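Long-range contact in CytC3 (PDB 3GJA), which is a nonheme iron halogenase from Streptomyces that probably chlorinates an unactivated carbon of an amino acid carried on a thiolation protein, using 2-oxoglutarate and oxygen: residues 105-110 and 252-257. Numbering follows the deposited sequence.
Sequences FFPKYQ and YRMGFA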
ATOM      1  N   PHE A 105       0.405  -6.331   5.198  1.00 35.16           N
ATOM      2  CA  PHE A 105       0.042  -7.573   4.544  1.00 33.58           C
ATOM      3  C   PHE A 105      -1.449  -7.844   4.638  1.00 34.05           C
ATOM      4  O   PHE A 105      -2.113  -7.446   5.593  1.00 31.30           O
ATOM      5  CB  PHE A 105       0.823  -8.747   5.141  1.00 32.68           C
ATOM      6  CG  PHE A 105       2.294  -8.714   4.822  1.00 34.35           C
ATOM      7  CD1 PHE A 105       3.146  -7.832   5.485  1.00 31.18           C
ATOM      8  CD2 PHE A 105       2.823  -9.549   3.836  1.00 31.82           C
ATOM      9  CE1 PHE A 105       4.510  -7.777   5.172  1.00 32.95           C
ATOM     10  CE2 PHE A 105       4.184  -9.506   3.512  1.00 33.77           C
ATOM     11  CZ  PHE A 105       5.032  -8.613   4.185  1.00 32.70           C
ATOM     12  N   PHE A 106      -1.966  -8.517   3.620  1.00 33.54           N
ATOM     13  CA  PHE A 106      -3.372  -8.865   3.570  1.00 35.05           C
ATOM     14  C   PHE A 106      -3.514 -10.350   3.294  1.00 34.60           C
ATOM     15  O   PHE A 106      -3.592 -10.782   2.146  1.00 32.50           O
ATOM     16  CB  PHE A 106      -4.067  -8.057   2.485  1.00 34.44           C
ATOM     17  CG  PHE A 106      -4.286  -6.621   2.852  1.00 35.91           C
ATOM     18  CD1 PHE A 106      -5.247  -6.275   3.791  1.00 37.24           C
ATOM     19  CD2 PHE A 106      -3.547  -5.616   2.245  1.00 37.13           C
ATOM     20  CE1 PHE A 106      -5.476  -4.939   4.121  1.00 38.78           C
ATOM     21  CE2 PHE A 106      -3.765  -4.280   2.564  1.00 39.04           C
ATOM     22  CZ  PHE A 106      -4.733  -3.941   3.503  1.00 40.56           C
ATOM     23  N   PRO A 107      -3.511 -11.160   4.356  1.00 35.22           N
ATOM     24  CA  PRO A 107      -3.648 -12.605   4.174  1.00 35.95           C
ATOM     25  C   PRO A 107      -5.120 -12.974   4.064  1.00 36.54           C
ATOM     26  O   PRO A 107      -5.990 -12.218   4.488  1.00 38.00           O
ATOM     27  CB  PRO A 107      -3.020 -13.183   5.448  1.00 36.28           C
ATOM     28  CG  PRO A 107      -2.145 -12.050   5.973  1.00 37.18           C
ATOM     29  CD  PRO A 107      -3.001 -10.849   5.700  1.00 35.07           C
ATOM     30  N   LYS A 108      -5.401 -14.124   3.474  1.00 36.39           N
ATOM     31  CA  LYS A 108      -6.772 -14.597   3.368  1.00 37.20           C
ATOM     32  C   LYS A 108      -6.689 -16.111   3.414  1.00 37.23           C
ATOM     33  O   LYS A 108      -5.940 -16.722   2.654  1.00 37.12           O
ATOM     34  CB  LYS A 108      -7.432 -14.125   2.068  1.00 36.04           C
ATOM     35  CG  LYS A 108      -8.944 -14.242   2.120  1.00 36.31           C
ATOM     36  CD  LYS A 108      -9.602 -13.167   1.293  1.00 38.72           C
ATOM     37  CE  LYS A 108     -11.093 -13.104   1.552  1.00 35.58           C
ATOM     38  NZ  LYS A 108     -11.701 -11.991   0.768  1.00 38.46           N
ATOM     39  N   TYR A 109      -7.450 -16.709   4.318  1.00 36.82           N
ATOM     40  CA  TYR A 109      -7.424 -18.149   4.497  1.00 38.03           C
ATOM     41  C   TYR A 109      -8.801 -18.756   4.305  1.00 39.05           C
ATOM     42  O   TYR A 109      -9.816 -18.054   4.362  1.00 38.44           O
ATOM     43  CB  TYR A 109      -6.905 -18.469   5.901  1.00 38.89           C
ATOM     44  CG  TYR A 109      -5.532 -17.888   6.167  1.00 42.92           C
ATOM     45  CD1 TYR A 109      -4.413 -18.391   5.506  1.00 44.04           C
ATOM     46  CD2 TYR A 109      -5.353 -16.813   7.049  1.00 39.66           C
ATOM     47  CE1 TYR A 109      -3.140 -17.846   5.705  1.00 45.94           C
ATOM     48  CE2 TYR A 109      -4.082 -16.258   7.260  1.00 42.93           C
ATOM     49  CZ  TYR A 109      -2.980 -16.783   6.579  1.00 46.18           C
ATOM     50  OH  TYR A 109      -1.713 -16.263   6.745  1.00 47.56           O
ATOM     51  N   GLN A 110      -8.821 -20.065   4.089  1.00 38.66           N
ATOM     52  CA  GLN A 110     -10.055 -20.811   3.885  1.00 39.39           C
ATOM     53  C   GLN A 110     -11.039 -20.487   5.008  1.00 39.43           C
ATOM     54  O   GLN A 110     -10.682 -20.481   6.182  1.00 38.19           O
ATOM     55  CB  GLN A 110      -9.728 -22.310   3.840  1.00 41.17           C
ATOM     56  CG  GLN A 110     -10.886 -23.238   3.494  1.00 39.64           C
ATOM     57  CD  GLN A 110     -11.783 -23.511   4.681  1.00 41.99           C
ATOM     58  OE1 GLN A 110     -11.309 -23.652   5.810  1.00 38.49           O
ATOM     59  NE2 GLN A 110     -13.085 -23.605   4.430  1.00 42.31           N
ATOM     60  N   TYR A 252      -3.485 -20.442   0.851  1.00 44.58           N
ATOM     61  CA  TYR A 252      -3.661 -19.113   1.419  1.00 44.87           C
ATOM     62  C   TYR A 252      -3.278 -18.064   0.393  1.00 43.94           C
ATOM     63  O   TYR A 252      -2.419 -18.288  -0.458  1.00 44.38           O
ATOM     64  CB  TYR A 252      -2.794 -18.923   2.660  1.00 45.90           C
ATOM     65  CG  TYR A 252      -1.324 -18.795   2.350  1.00 47.77           C
ATOM     66  CD1 TYR A 252      -0.520 -19.924   2.212  1.00 48.56           C
ATOM     67  CD2 TYR A 252      -0.742 -17.540   2.162  1.00 47.19           C
ATOM     68  CE1 TYR A 252       0.834 -19.811   1.895  1.00 46.66           C
ATOM     69  CE2 TYR A 252       0.610 -17.413   1.842  1.00 46.66           C
ATOM     70  CZ  TYR A 252       1.392 -18.551   1.711  1.00 45.17           C
ATOM     71  OH  TYR A 252       2.722 -18.430   1.398  1.00 41.62           O
ATOM     72  N   ARG A 253      -3.931 -16.917   0.469  1.00 41.97           N
ATOM     73  CA  ARG A 253      -3.637 -15.833  -0.438  1.00 40.30           C
ATOM     74  C   ARG A 253      -2.916 -14.756   0.358  1.00 41.61           C
ATOM     75  O   ARG A 253      -3.344 -14.395   1.458  1.00 43.36           O
ATOM     76  CB  ARG A 253      -4.926 -15.288  -1.042  1.00 38.59           C
ATOM     77  CG  ARG A 253      -4.740 -13.997  -1.792  1.00 41.52           C
ATOM     78  CD  ARG A 253      -4.990 -12.816  -0.875  1.00 42.44           C
ATOM     79  NE  ARG A 253      -6.340 -12.288  -1.032  1.00 41.92           N
ATOM     80  CZ  ARG A 253      -6.855 -11.321  -0.278  1.00 42.50           C
ATOM     81  NH1 ARG A 253      -6.138 -10.778   0.701  1.00 36.78           N
ATOM     82  NH2 ARG A 253      -8.076 -10.868  -0.527  1.00 41.24           N
ATOM     83  N   MET A 254      -1.810 -14.258  -0.181  1.00 39.76           N
ATOM     84  CA  MET A 254      -1.058 -13.220   0.504  1.00 37.80           C
ATOM     85  C   MET A 254      -0.830 -12.012  -0.383  1.00 37.15           C
ATOM     86  O   MET A 254      -0.220 -12.108  -1.448  1.00 36.80           O
ATOM     87  CB  MET A 254       0.293 -13.753   0.982  1.00 36.70           C
ATOM     88  CG  MET A 254       1.075 -12.762   1.848  1.00 36.40           C
ATOM     89  SD  MET A 254       0.178 -12.290   3.357  1.00 36.51           S
ATOM     90  CE  MET A 254       0.338 -13.796   4.302  1.00 30.80           C
ATOM     91  N   GLY A 255      -1.336 -10.872   0.065  1.00 36.04           N
ATOM     92  CA  GLY A 255      -1.153  -9.643  -0.677  1.00 35.10           C
ATOM     93  C   GLY A 255      -0.286  -8.698   0.136  1.00 35.59           C
ATOM     94  O   GLY A 255      -0.391  -8.645   1.362  1.00 35.81           O
ATOM     95  N   PHE A 256       0.596  -7.970  -0.537  1.00 35.68           N
ATOM     96  CA  PHE A 256       1.457  -7.016   0.144  1.00 33.74           C
ATOM     97  C   PHE A 256       1.114  -5.647  -0.424  1.00 33.63           C
ATOM     98  O   PHE A 256       1.293  -5.404  -1.613  1.00 31.80           O
ATOM     99  CB  PHE A 256       2.936  -7.332  -0.107  1.00 35.75           C
ATOM    100  CG  PHE A 256       3.874  -6.299   0.463  1.00 33.78           C
ATOM    101  CD1 PHE A 256       3.922  -6.071   1.838  1.00 32.19           C
ATOM    102  CD2 PHE A 256       4.656  -5.512  -0.376  1.00 31.68           C
ATOM    103  CE1 PHE A 256       4.735  -5.063   2.373  1.00 31.05           C
ATOM    104  CE2 PHE A 256       5.474  -4.501   0.142  1.00 32.66           C
ATOM    105  CZ  PHE A 256       5.511  -4.277   1.526  1.00 31.82           C
ATOM    106  N   ALA A 257       0.608  -4.757   0.424  1.00 32.01           N
ATOM    107  CA  ALA A 257       0.223  -3.431  -0.036  1.00 32.05           C
ATOM    108  C   ALA A 257       1.168  -2.340   0.433  1.00 32.08           C
ATOM    109  O   ALA A 257       1.562  -2.299   1.601  1.00 33.23           O
ATOM    110  CB  ALA A 257      -1.212  -3.110   0.421  1.00 31.28           C
TER
HETATM  111  O   HOH W   1     -10.357  -9.330   1.279  1.00 56.48           O
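Phe106 and Gly255 face each other as a hydrogen-bonded antiparallel pair, Phe106 N donating to Gly255 O (2.8 Å) and Gly255 N to Phe106 O. Two residues on, Lys108 and Arg253 repeat the exchange, with Arg253 N to Lys108 O nearly straight (174°). Phe106 O takes a further bond from Arg253 NH1 at 2.9 Å; this donor and Gly255 N approach from opposite faces of the carbonyl plane, neither on a lone pair. A kink about CB-CG (chi2 -93°) and another at the next bond turn the Arg253 chain back across the neighbouring strand, and the oxygen lies in the plane of its guanidinium group.

Lys108 CD sits over one face of that group, 3.3 Å from Arg253 NH2. A water accepts from both Lys108 NZ and Arg253 NH2, as does Gly161 O, probably easing the closeness of the two charges; Leu243 O also accepts a hydrogen bond from Lys108 NZ.

Strands 98-108 and 253-262 are neighbours in the main antiparallel sheet of the cupin-type beta barrel, the fold of the phytanoyl-CoA dioxygenase family. On the face carrying Lys108 and Arg253, Ala257 CB meets the edge of the Phe106 ring at CE2 (3.5 Å), and Trp150 of the next strand joins them.

Apolar contacts fill the other face, beneath helices 34-49 and 75-82. Phe256 CD1 lies over the rim of one Phe105 ring face, 3.6 Å from Phe105 CZ, with the ring planes inclined at 49°. Met254 SD makes a Met-aromatic contact at that ring's edge, 3.8 Å from Phe105 CD2, while Met254 CE packs tightly on Pro107 CG.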